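Local coordinates for periplasmic protein (Legionella pneumophila subsp. pneumophila, PDB 4FGO) that binds calcium and belongs to the bacterial transglutaminase-like cysteine proteinase family, so it is probably a periplasmic cysteine peptidase, at residues A67-W72 / G83-D88. Numbering follows the deposited sequence.
Sequences ASDDYW and GGDCED. With CA (calcium ion), chain B.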
loop_
_atom_site.group_PDB
_atom_site.type_symbol
_atom_site.label_atom_id
_atom_site.label_comp_id
_atom_site.label_asym_id
_atom_site.label_seq_id
_atom_site.Cartn_x
_atom_site.Cartn_y
_atom_site.Cartn_z
ATOM N N ALA A 67 7.791 -4.636 -15.091
ATOM C CA ALA A 67 7.573 -4.275 -13.698
ATOM C C ALA A 67 6.345 -3.389 -13.524
ATOM O O ALA A 67 5.228 -3.762 -13.871
ATOM C CB ALA A 67 8.814 -3.591 -13.125
ATOM N N SER A 68 6.567 -2.212 -12.963
ATOM C CA SER A 68 5.506 -1.254 -12.740
ATOM C C SER A 68 5.198 -0.520 -14.043
ATOM O O SER A 68 6.073 -0.389 -14.893
ATOM C CB SER A 68 5.978 -0.256 -11.687
ATOM O OG SER A 68 6.570 -0.939 -10.591
ATOM N N ASP A 69 3.958 -0.063 -14.213
ATOM C CA ASP A 69 3.662 0.884 -15.287
ATOM C C ASP A 69 3.750 2.296 -14.692
ATOM O O ASP A 69 4.265 2.490 -13.585
ATOM C CB ASP A 69 2.286 0.621 -15.927
ATOM C CG ASP A 69 1.145 0.761 -14.935
ATOM O OD1 ASP A 69 1.382 1.330 -13.869
ATOM O OD2 ASP A 69 0.011 0.340 -15.215
ATOM N N ASP A 70 3.198 3.274 -15.391
ATOM C CA ASP A 70 3.259 4.649 -14.900
ATOM C C ASP A 70 1.956 5.148 -14.234
ATOM O O ASP A 70 1.736 6.353 -14.075
ATOM C CB ASP A 70 3.708 5.558 -16.038
ATOM C CG ASP A 70 5.131 5.222 -16.506
ATOM O OD1 ASP A 70 5.388 5.218 -17.731
ATOM O OD2 ASP A 70 5.988 4.939 -15.632
ATOM N N TYR A 71 1.103 4.211 -13.837
ATOM C CA TYR A 71 -0.254 4.554 -13.423
ATOM C C TYR A 71 -0.658 4.009 -12.059
ATOM O O TYR A 71 -0.976 2.854 -11.933
ATOM C CB TYR A 71 -1.229 4.014 -14.455
ATOM C CG TYR A 71 -2.691 4.205 -14.119
ATOM C CD1 TYR A 71 -3.469 3.139 -13.661
ATOM C CD2 TYR A 71 -3.309 5.436 -14.298
ATOM C CE1 TYR A 71 -4.814 3.305 -13.380
ATOM C CE2 TYR A 71 -4.653 5.611 -14.021
ATOM C CZ TYR A 71 -5.403 4.544 -13.564
ATOM O OH TYR A 71 -6.740 4.724 -13.291
ATOM N N TRP A 72 -0.705 4.847 -11.039
ATOM C CA TRP A 72 -1.112 4.373 -9.713
ATOM C C TRP A 72 -2.608 3.972 -9.669
ATOM O O TRP A 72 -3.483 4.835 -9.737
ATOM C CB TRP A 72 -0.804 5.471 -8.696
ATOM C CG TRP A 72 0.667 5.705 -8.506
ATOM C CD1 TRP A 72 1.691 4.915 -8.965
ATOM C CD2 TRP A 72 1.288 6.793 -7.799
ATOM N NE1 TRP A 72 2.904 5.448 -8.596
ATOM C CE2 TRP A 72 2.689 6.598 -7.884
ATOM C CE3 TRP A 72 0.800 7.914 -7.113
ATOM C CZ2 TRP A 72 3.606 7.481 -7.304
ATOM C CZ3 TRP A 72 1.715 8.791 -6.533
ATOM C CH2 TRP A 72 3.102 8.569 -6.637
ATOM N N GLY A 83 -6.549 -6.754 -8.824
ATOM C CA GLY A 83 -5.111 -6.722 -8.610
ATOM C C GLY A 83 -4.382 -5.554 -9.269
ATOM O O GLY A 83 -5.014 -4.567 -9.636
ATOM N N GLY A 84 -3.058 -5.675 -9.416
ATOM C CA GLY A 84 -2.207 -4.611 -9.948
ATOM C C GLY A 84 -0.709 -4.900 -9.833
ATOM O O GLY A 84 -0.321 -6.049 -9.621
ATOM N N ASP A 85 0.138 -3.878 -9.973
ATOM C CA ASP A 85 1.591 -4.079 -9.845
ATOM C C ASP A 85 2.124 -3.639 -8.474
ATOM O O ASP A 85 1.344 -3.254 -7.588
ATOM C CB ASP A 85 2.386 -3.476 -11.022
ATOM C CG ASP A 85 2.258 -1.973 -11.118
ATOM O OD1 ASP A 85 2.199 -1.298 -10.063
ATOM O OD2 ASP A 85 2.202 -1.467 -12.257
ATOM N N CYS A 86 3.435 -3.721 -8.270
ATOM C CA CYS A 86 3.959 -3.502 -6.919
ATOM C C CYS A 86 3.602 -2.125 -6.348
ATOM O O CYS A 86 3.356 -2.001 -5.149
ATOM C CB CYS A 86 5.466 -3.745 -6.843
ATOM S SG CYS A 86 6.416 -2.601 -7.898
ATOM N N GLU A 87 3.569 -1.089 -7.190
ATOM C CA GLU A 87 3.120 0.214 -6.701
ATOM C C GLU A 87 1.652 0.127 -6.289
ATOM O O GLU A 87 1.265 0.627 -5.240
ATOM C CB GLU A 87 3.275 1.305 -7.761
ATOM C CG GLU A 87 4.400 1.066 -8.723
ATOM C CD GLU A 87 4.396 2.047 -9.892
ATOM O OE1 GLU A 87 3.481 1.970 -10.771
ATOM O OE2 GLU A 87 5.344 2.864 -9.936
ATOM N N ASP A 88 0.837 -0.503 -7.122
ATOM C CA ASP A 88 -0.585 -0.597 -6.837
ATOM C C ASP A 88 -0.872 -1.362 -5.544
ATOM O O ASP A 88 -1.764 -0.986 -4.780
ATOM C CB ASP A 88 -1.302 -1.280 -7.983
ATOM C CG ASP A 88 -1.058 -0.601 -9.287
ATOM O OD1 ASP A 88 -1.074 0.663 -9.312
ATOM O OD2 ASP A 88 -0.843 -1.333 -10.285
HETATM CA CA CA B . 0.623 0.723 -11.451
#
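Glu87, whose surface is the most buried by the contact, lays its carboxylate against Ser68: CD comes within 3.3 Å of Ser68 CB, and CG also packs on the serine side chain. Ser68 OG sits beside its backbone N (chi1 -46°), which carries it to 3.2 Å from Cys86 SG. The far side of the glutamate meets Trp72 at the edge of its indole, near the ring plane, with ring and carboxylate planes 83° apart. Asp85 supplies the hydrogen bond that joins 67-72 to 83-88. Asp69 N donates to Asp85 OD2 over 3.0 Å at 161°, approaching from above the carboxylate plane. That same oxygen lies 2.8 Å from the calcium ion, so it is shared between metal and amide. Asp69 OD1, Tyr71 O and both carboxylate oxygens of Asp88 also bind the ion, Asp88 being bidentate. OD1 of Asp69 also accepts from Tyr71 N, an Asx turn that brings the loop round so that Tyr71 O also faces the ion. On the other segment, Asp85 is the N-cap of helix 86-99: Asp85 N bonds to Asp88 OD2 at 2.7 Å and Asp88 N weakly to Asp85 OD1, a capping box, with a further weak bond from Glu87 N. Lys73 N holds Asp88 OD1 in addition. Glu87 belongs to the calcium site too, its OE1 approaching more loosely at 3.2 Å; Asp69 O beside it is another acceptor. Calcium probably offsets the repulsion among the gathered carboxylates and clasps an irregular loop to a helix N-terminus, consistent with a stabilising metal site.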